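Local coordinates for beta-phenylalanine aminotransferase (Variovorax paradoxus, PDB 4AO9), which probably transfers the amino group of beta-phenylalanine to a keto acid acceptor, with pyridoxal-5'-phosphate as its cofactor, at residues R169-F175 / P219-L225; A163-R169 / V253-L257. All coordinates share one frame; numbering follows the deposited sequence.

How the interactions relate
Helix 152-167 runs into a short turn and then strand 171-175, so Arg169 belongs to both contacts. In interaction 1 that strand pairs with strand 221-226, closing a loop of 43 intervening residues that includes edge strand 198-202 and helix 207-216. Interaction 2 closes a longer loop: from the end of helix 152-167 the chain must pass through the whole of interaction 1, then through helix 240-253, before residues 253-257 return to meet the helix. The two contacts therefore nest. They are joined by neighbouring strands 221-226 and 256-260 of one sheet, where Leu256 probably hydrogen-bonds through its backbone to both Ala222 and Val224.

Interaction 1. Residues R169-F175 / P219-L225; sequences RRKIVVF and PEIAVVL
The carbonyl oxygen of Glu220 is gripped twice: Lys171 N donates to Glu220 O at 2.9 Å, and a water that accepts from Arg170 N gives its own, longer bond to the same oxygen. The carbonyl of Lys171 in turn accepts from Ala222 N, at 2.8 Å from Lys171 O. One residue further the register slips. Lys171 pairs with Ile221 but Ile172 pairs with Val223, leaving Ala222 as the extra residue of a beta bulge, its methyl turned toward the carbonyl oxygens of Arg169 and Lys171. Beyond the bulge the parallel ladder is regular, and Leu225 N meets Val173 O almost head-on, with an N-H...O angle of 177°. These are two adjacent strands in the seven-stranded sheet of the class-III aminotransferase large domain, a fold type I architecture; the side chain of Leu225, further along, lies about 8 Å from the bound cofactor. On the face that meets helix 152-167, Ile172 and Val223 lie side by side, CG1 to CG1 at 3.7 Å. On the other face Val173 CG2 leans across Ile221 CD1, while the Phe175 ring presents its edge to Val224, CE1 to CG1 at 3.8 Å, and meets Phe242 edge-to-face. At the N-terminal end of both segments the extended Arg169 chain, with CG anti to the carbonyl carbon (chi1 -56°), runs past Pro219, whose carbonyl oxygen lies over one face of the guanidinium. NH1 of Arg169 reaches Ile221 O at 2.9 Å, the oxygen lying close to the guanidinium plane. Lys171 bends back at chi3 and chi4, so that its CE packs on the Glu220 carboxylate; its NZ forms a salt bridge with Asp198, and a water bridges it to Glu220 OE2, the two charged atoms being too far apart for a direct salt bridge.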
ATOM      1  N   ARG A 169       9.635  20.373  12.476  1.00  7.70           N
ATOM      2  CA  ARG A 169      10.181  19.659  13.639  1.00  8.06           C
ATOM      3  C   ARG A 169      10.326  18.181  13.308  1.00  8.06           C
ATOM      4  O   ARG A 169       9.781  17.715  12.308  1.00  8.47           O
ATOM      5  CB  ARG A 169       9.272  19.813  14.867  1.00  7.70           C
ATOM      6  CG  ARG A 169       8.983  21.262  15.265  1.00  7.73           C
ATOM      7  CD  ARG A 169       7.891  21.284  16.303  1.00  7.79           C
ATOM      8  NE  ARG A 169       7.580  22.645  16.732  1.00  7.41           N
ATOM      9  CZ  ARG A 169       6.814  22.926  17.777  1.00  6.43           C
ATOM     10  NH1 ARG A 169       6.280  21.944  18.501  1.00  9.47           N
ATOM     11  NH2 ARG A 169       6.609  24.195  18.113  1.00  9.09           N
ATOM     12  N   ARG A 170      11.038  17.443  14.154  1.00  8.75           N
ATOM     13  CA  ARG A 170      11.361  16.036  13.830  1.00  9.16           C
ATOM     14  C   ARG A 170      10.841  14.970  14.786  1.00  8.51           C
ATOM     15  O   ARG A 170      10.740  13.810  14.408  1.00  9.60           O
ATOM     16  CB  ARG A 170      12.881  15.840  13.739  1.00 10.18           C
ATOM     17  CG  ARG A 170      13.625  16.868  12.915  1.00 14.33           C
ATOM     18  CD  ARG A 170      13.212  16.815  11.476  1.00 17.83           C
ATOM     19  NE  ARG A 170      13.512  15.518  10.877  1.00 21.41           N
ATOM     20  CZ  ARG A 170      13.022  15.102   9.716  1.00 21.78           C
ATOM     21  NH1 ARG A 170      12.196  15.876   9.016  1.00 22.18           N
ATOM     22  NH2 ARG A 170      13.365  13.910   9.249  1.00 21.78           N
ATOM     23  N   LYS A 171      10.555  15.336  16.032  1.00  8.09           N
ATOM     24  CA  LYS A 171      10.237  14.325  17.030  1.00  8.04           C
ATOM     25  C   LYS A 171       8.768  13.935  16.979  1.00  7.78           C
ATOM     26  O   LYS A 171       7.889  14.786  16.834  1.00  8.45           O
ATOM     27  CB  LYS A 171      10.640  14.807  18.420  1.00  8.40           C
ATOM     28  CG  LYS A 171      10.667  13.693  19.444  1.00  8.66           C
ATOM     29  CD  LYS A 171      11.170  14.154  20.807  1.00 10.09           C
ATOM     30  CE  LYS A 171      12.641  14.576  20.790  1.00 12.16           C
ATOM     31  NZ  LYS A 171      13.605  13.450  20.542  1.00 13.62           N
ATOM     32  N   ILE A 172       8.503  12.637  17.088  1.00  7.41           N
ATOM     33  CA  ILE A 172       7.151  12.100  16.986  1.00  7.46           C
ATOM     34  C   ILE A 172       6.811  11.361  18.277  1.00  7.23           C
ATOM     35  O   ILE A 172       7.515  10.434  18.663  1.00  8.29           O
ATOM     36  CB  ILE A 172       7.040  11.125  15.802  1.00  7.14           C
ATOM     37  CG1 ILE A 172       7.377  11.848  14.493  1.00  8.13           C
ATOM     38  CG2 ILE A 172       5.630  10.489  15.764  1.00  8.02           C
ATOM     39  CD1 ILE A 172       7.553  10.901  13.308  1.00  8.46           C
ATOM     40  N   VAL A 173       5.756  11.795  18.966  1.00  7.21           N
ATOM     41  CA  VAL A 173       5.272  11.086  20.149  1.00  7.59           C
ATOM     42  C   VAL A 173       4.274  10.011  19.748  1.00  7.74           C
ATOM     43  O   VAL A 173       3.305  10.274  19.036  1.00  7.79           O
ATOM     44  CB  VAL A 173       4.640  12.070  21.163  1.00  7.62           C
ATOM     45  CG1 VAL A 173       3.958  11.318  22.306  1.00  8.75           C
ATOM     46  CG2 VAL A 173       5.697  13.016  21.710  1.00  9.70           C
ATOM     47  N   VAL A 174       4.559   8.791  20.191  1.00  7.71           N
ATOM     48  CA  VAL A 174       3.667   7.641  20.026  1.00  7.93           C
ATOM     49  C   VAL A 174       3.541   6.938  21.375  1.00  8.44           C
ATOM     50  O   VAL A 174       4.191   7.334  22.360  1.00  8.99           O
ATOM     51  CB  VAL A 174       4.201   6.645  18.962  1.00  7.57           C
ATOM     52  CG1 VAL A 174       4.100   7.263  17.558  1.00  8.42           C
ATOM     53  CG2 VAL A 174       5.639   6.194  19.285  1.00  9.45           C
ATOM     54  N   PHE A 175       2.716   5.900  21.427  1.00  8.07           N
ATOM     55  CA  PHE A 175       2.443   5.237  22.701  1.00  9.30           C
ATOM     56  C   PHE A 175       2.749   3.768  22.697  1.00  9.63           C
ATOM     57  O   PHE A 175       2.620   3.096  21.670  1.00  9.66           O
ATOM     58  CB  PHE A 175       1.025   5.572  23.187  1.00  9.16           C
ATOM     59  CG  PHE A 175       0.856   7.035  23.380  1.00  8.57           C
ATOM     60  CD1 PHE A 175       0.505   7.849  22.304  1.00  9.01           C
ATOM     61  CD2 PHE A 175       1.199   7.630  24.584  1.00  8.89           C
ATOM     62  CE1 PHE A 175       0.455   9.237  22.449  1.00  8.49           C
ATOM     63  CE2 PHE A 175       1.139   9.008  24.743  1.00  9.20           C
ATOM     64  CZ  PHE A 175       0.774   9.815  23.669  1.00  9.19           C
ATOM     65  N   PRO A 219       9.401  22.073  21.928  1.00  8.08           N
ATOM     66  CA  PRO A 219       9.864  22.656  20.669  1.00  7.93           C
ATOM     67  C   PRO A 219      10.302  21.617  19.637  1.00  8.04           C
ATOM     68  O   PRO A 219      10.390  21.933  18.440  1.00  9.04           O
ATOM     69  CB  PRO A 219      11.063  23.516  21.098  1.00  8.27           C
ATOM     70  CG  PRO A 219      10.801  23.819  22.534  1.00  8.42           C
ATOM     71  CD  PRO A 219      10.173  22.580  23.082  1.00  8.06           C
ATOM     72  N   GLU A 220      10.563  20.394  20.086  1.00  7.63           N
ATOM     73  CA  GLU A 220      11.011  19.344  19.171  1.00  8.32           C
ATOM     74  C   GLU A 220       9.888  18.524  18.573  1.00  8.04           C
ATOM     75  O   GLU A 220      10.108  17.793  17.594  1.00  8.06           O
ATOM     76  CB  GLU A 220      11.967  18.385  19.884  1.00  8.79           C
ATOM     77  CG  GLU A 220      13.280  19.018  20.301  1.00 10.16           C
ATOM     78  CD  GLU A 220      14.233  17.996  20.896  1.00 13.33           C
ATOM     79  OE1 GLU A 220      14.056  17.653  22.071  1.00 16.47           O
ATOM     80  OE2 GLU A 220      15.132  17.533  20.162  1.00 19.44           O
ATOM     81  N   ILE A 221       8.694  18.610  19.161  1.00  7.54           N
ATOM     82  CA  ILE A 221       7.632  17.653  18.829  1.00  7.76           C
ATOM     83  C   ILE A 221       6.774  18.133  17.669  1.00  7.74           C
ATOM     84  O   ILE A 221       6.063  19.136  17.783  1.00  8.21           O
ATOM     85  CB  ILE A 221       6.758  17.298  20.052  1.00  7.65           C
ATOM     86  CG1 ILE A 221       7.620  16.609  21.120  1.00  8.78           C
ATOM     87  CG2 ILE A 221       5.604  16.377  19.620  1.00  8.55           C
ATOM     88  CD1 ILE A 221       6.942  16.508  22.469  1.00 10.71           C
ATOM     89  N   ALA A 222       6.859  17.412  16.551  1.00  7.64           N
ATOM     90  CA  ALA A 222       6.065  17.718  15.368  1.00  7.32           C
ATOM     91  C   ALA A 222       4.641  17.224  15.532  1.00  7.87           C
ATOM     92  O   ALA A 222       3.688  17.860  15.065  1.00  7.96           O
ATOM     93  CB  ALA A 222       6.687  17.054  14.134  1.00  7.66           C
ATOM     94  N   VAL A 223       4.494  16.066  16.163  1.00  7.39           N
ATOM     95  CA  VAL A 223       3.230  15.358  16.106  1.00  8.16           C
ATOM     96  C   VAL A 223       3.099  14.389  17.264  1.00  7.61           C
ATOM     97  O   VAL A 223       4.092  13.828  17.737  1.00  7.85           O
ATOM     98  CB  VAL A 223       3.058  14.675  14.704  1.00  9.17           C
ATOM     99  CG1 VAL A 223       4.187  13.745  14.408  1.00 10.37           C
ATOM    100  CG2 VAL A 223       1.710  13.986  14.574  1.00 12.01           C
ATOM    101  N   VAL A 224       1.866  14.262  17.754  1.00  7.13           N
ATOM    102  CA  VAL A 224       1.470  13.221  18.697  1.00  7.88           C
ATOM    103  C   VAL A 224       0.525  12.316  17.923  1.00  8.05           C
ATOM    104  O   VAL A 224      -0.505  12.779  17.452  1.00  8.33           O
ATOM    105  CB  VAL A 224       0.739  13.829  19.919  1.00  7.78           C
ATOM    106  CG1 VAL A 224       0.303  12.714  20.870  1.00  9.29           C
ATOM    107  CG2 VAL A 224       1.650  14.846  20.643  1.00  9.17           C
ATOM    108  N   LEU A 225       0.902  11.048  17.768  1.00  7.48           N
ATOM    109  CA  LEU A 225       0.125  10.080  16.979  1.00  7.73           C
ATOM    110  C   LEU A 225      -0.430   9.013  17.910  1.00  7.44           C
ATOM    111  O   LEU A 225       0.323   8.393  18.676  1.00  8.25           O
ATOM    112  CB  LEU A 225       1.011   9.454  15.886  1.00  6.93           C
ATOM    113  CG  LEU A 225       0.421   8.250  15.133  1.00  7.92           C
ATOM    114  CD1 LEU A 225      -0.766   8.644  14.282  1.00  8.92           C
ATOM    115  CD2 LEU A 225       1.487   7.586  14.260  1.00  8.51           C
TER
HETATM  116  O   HOH W   1      12.904  18.575  16.049  1.00 13.23           O
HETATM  117  O   HOH W   2      16.061  14.876  20.800  1.00 23.54           O
HETATM  118  O   HOH W   3       0.682   5.652  19.314  1.00  6.34           O

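Interaction 2. Residues A163-R169 / V253-L257; sequences ALHFTGR and VGALL
Arg169 meets a single backbone oxygen end-on with two nitrogens, NH1 and NH2 each lying 2.9 Å from Val253 O. That carbonyl belongs to the last residue of helix 240-253, which ends in a Schellman motif with Gly254, at positive phi, as its C-prime residue. Val253 O sits in the guanidinium plane, but the two donors approach it differently: NH2 lies in the carbonyl plane, whereas NH1 stands 48° out of it. The carbonyl oxygen of Gly254 lies over one face of the same group, offset toward its rim. A positive charge here would probably be favoured by the negative end of the helix dipole. Closer to the sheet, helix 152-167 rests on the start of strand 256-260 through Leu256, whose CD1 touches Ala163 CB at 3.8 Å and comes within 4.2 Å of Phe166 CD2. Val304 of helix 302-305 packs against both Phe166 and Leu256. Thr167 turns its CG2 toward Gly254 O and Leu256. Its hydroxyl occupies the position between backbone N and carbonyl carbon (chi1 63°), from which OG1 donates back to Ala163 O at 2.8 Å and accepts from Arg169 N at 3.2 Å, an ST turn.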
ATOM      1  N   ALA A 163       3.138  16.238   8.843  1.00  8.16           N
ATOM      2  CA  ALA A 163       3.308  16.953  10.106  1.00  8.29           C
ATOM      3  C   ALA A 163       4.742  17.435  10.310  1.00  8.36           C
ATOM      4  O   ALA A 163       4.959  18.574  10.764  1.00  8.48           O
ATOM      5  CB  ALA A 163       2.862  16.083  11.259  1.00  8.91           C
ATOM      6  N   LEU A 164       5.716  16.587   9.961  1.00  7.71           N
ATOM      7  CA  LEU A 164       7.122  16.974  10.088  1.00  8.53           C
ATOM      8  C   LEU A 164       7.384  18.219   9.242  1.00  8.40           C
ATOM      9  O   LEU A 164       8.013  19.166   9.705  1.00  8.67           O
ATOM     10  CB  LEU A 164       8.079  15.849   9.666  1.00  9.15           C
ATOM     11  CG  LEU A 164       8.141  14.521  10.416  1.00 13.97           C
ATOM     12  CD1 LEU A 164       9.485  13.841  10.178  1.00 14.87           C
ATOM     13  CD2 LEU A 164       7.922  14.653  11.889  1.00 15.69           C
ATOM     14  N   HIS A 165       6.874  18.228   8.012  1.00  8.23           N
ATOM     15  CA  HIS A 165       7.130  19.342   7.115  1.00  8.53           C
ATOM     16  C   HIS A 165       6.380  20.595   7.552  1.00  8.42           C
ATOM     17  O   HIS A 165       6.931  21.708   7.538  1.00  9.00           O
ATOM     18  CB  HIS A 165       6.783  18.998   5.661  1.00  9.17           C
ATOM     19  CG  HIS A 165       7.425  19.924   4.677  1.00 10.37           C
ATOM     20  ND1 HIS A 165       8.704  19.730   4.208  1.00 12.42           N
ATOM     21  CD2 HIS A 165       6.991  21.084   4.124  1.00 13.47           C
ATOM     22  CE1 HIS A 165       9.023  20.715   3.386  1.00 13.40           C
ATOM     23  NE2 HIS A 165       8.000  21.548   3.314  1.00 13.54           N
ATOM     24  N   PHE A 166       5.124  20.416   7.946  1.00  7.98           N
ATOM     25  CA  PHE A 166       4.273  21.538   8.337  1.00  8.23           C
ATOM     26  C   PHE A 166       4.856  22.295   9.532  1.00  8.36           C
ATOM     27  O   PHE A 166       4.834  23.518   9.566  1.00  8.96           O
ATOM     28  CB  PHE A 166       2.863  21.053   8.679  1.00  8.57           C
ATOM     29  CG  PHE A 166       1.883  22.169   8.910  1.00  8.65           C
ATOM     30  CD1 PHE A 166       1.310  22.837   7.832  1.00  9.99           C
ATOM     31  CD2 PHE A 166       1.549  22.557  10.203  1.00  9.77           C
ATOM     32  CE1 PHE A 166       0.400  23.870   8.039  1.00  8.91           C
ATOM     33  CE2 PHE A 166       0.639  23.586  10.422  1.00 10.08           C
ATOM     34  CZ  PHE A 166       0.076  24.247   9.339  1.00  9.72           C
ATOM     35  N   THR A 167       5.366  21.547  10.503  1.00  8.21           N
ATOM     36  CA  THR A 167       5.910  22.129  11.732  1.00  8.51           C
ATOM     37  C   THR A 167       7.390  22.482  11.657  1.00  8.74           C
ATOM     38  O   THR A 167       7.866  23.289  12.465  1.00  9.36           O
ATOM     39  CB  THR A 167       5.745  21.183  12.938  1.00  8.20           C
ATOM     40  OG1 THR A 167       6.486  19.966  12.714  1.00  8.41           O
ATOM     41  CG2 THR A 167       4.259  20.880  13.202  1.00  8.76           C
ATOM     42  N   GLY A 168       8.129  21.865  10.734  1.00  8.70           N
ATOM     43  CA  GLY A 168       9.587  22.026  10.703  1.00  8.49           C
ATOM     44  C   GLY A 168      10.277  21.383  11.897  1.00  9.02           C
ATOM     45  O   GLY A 168      11.373  21.811  12.298  1.00 10.89           O
ATOM     46  N   ARG A 169       9.635  20.373  12.476  1.00  7.70           N
ATOM     47  CA  ARG A 169      10.181  19.659  13.639  1.00  8.06           C
ATOM     48  C   ARG A 169      10.326  18.181  13.308  1.00  8.06           C
ATOM     49  O   ARG A 169       9.781  17.715  12.308  1.00  8.47           O
ATOM     50  CB  ARG A 169       9.272  19.813  14.867  1.00  7.70           C
ATOM     51  CG  ARG A 169       8.983  21.262  15.265  1.00  7.73           C
ATOM     52  CD  ARG A 169       7.891  21.284  16.303  1.00  7.79           C
ATOM     53  NE  ARG A 169       7.580  22.645  16.732  1.00  7.41           N
ATOM     54  CZ  ARG A 169       6.814  22.926  17.777  1.00  6.43           C
ATOM     55  NH1 ARG A 169       6.280  21.944  18.501  1.00  9.47           N
ATOM     56  NH2 ARG A 169       6.609  24.195  18.113  1.00  9.09           N
ATOM     57  N   VAL A 253       2.241  23.157  22.844  1.00 10.14           N
ATOM     58  CA  VAL A 253       3.631  23.175  22.362  1.00  9.62           C
ATOM     59  C   VAL A 253       3.767  23.448  20.859  1.00  9.52           C
ATOM     60  O   VAL A 253       4.884  23.669  20.383  1.00 10.15           O
ATOM     61  CB  VAL A 253       4.409  21.884  22.751  1.00  9.02           C
ATOM     62  CG1 VAL A 253       4.303  21.609  24.256  1.00  9.93           C
ATOM     63  CG2 VAL A 253       3.915  20.681  21.935  1.00  9.02           C
ATOM     64  N   GLY A 254       2.649  23.458  20.129  1.00  9.61           N
ATOM     65  CA  GLY A 254       2.675  23.697  18.682  1.00  9.48           C
ATOM     66  C   GLY A 254       2.793  22.462  17.804  1.00  9.02           C
ATOM     67  O   GLY A 254       3.178  22.576  16.645  1.00  9.85           O
ATOM     68  N   ALA A 255       2.478  21.298  18.374  1.00  8.73           N
ATOM     69  CA  ALA A 255       2.504  20.029  17.659  1.00  8.48           C
ATOM     70  C   ALA A 255       1.134  19.751  17.066  1.00  8.71           C
ATOM     71  O   ALA A 255       0.107  20.259  17.541  1.00  9.32           O
ATOM     72  CB  ALA A 255       2.879  18.900  18.612  1.00  8.86           C
ATOM     73  N   LEU A 256       1.121  18.920  16.032  1.00  8.12           N
ATOM     74  CA  LEU A 256      -0.148  18.419  15.506  1.00  8.24           C
ATOM     75  C   LEU A 256      -0.565  17.157  16.242  1.00  8.46           C
ATOM     76  O   LEU A 256       0.270  16.310  16.556  1.00  9.52           O
ATOM     77  CB  LEU A 256      -0.031  18.140  14.002  1.00  8.32           C
ATOM     78  CG  LEU A 256       0.327  19.297  13.061  1.00  9.30           C
ATOM     79  CD1 LEU A 256       0.261  18.797  11.626  1.00 11.38           C
ATOM     80  CD2 LEU A 256      -0.628  20.467  13.224  1.00 11.09           C
ATOM     81  N   LEU A 257      -1.853  17.026  16.518  1.00  7.82           N
ATOM     82  CA  LEU A 257      -2.375  15.761  17.025  1.00  7.71           C
ATOM     83  C   LEU A 257      -2.924  14.991  15.842  1.00  7.46           C
ATOM     84  O   LEU A 257      -3.695  15.536  15.047  1.00  7.77           O
ATOM     85  CB  LEU A 257      -3.499  15.987  18.044  1.00  7.52           C
ATOM     86  CG  LEU A 257      -4.240  14.772  18.607  1.00  8.10           C
ATOM     87  CD1 LEU A 257      -3.312  13.912  19.473  1.00  9.41           C
ATOM     88  CD2 LEU A 257      -5.451  15.250  19.412  1.00  9.12           C
TER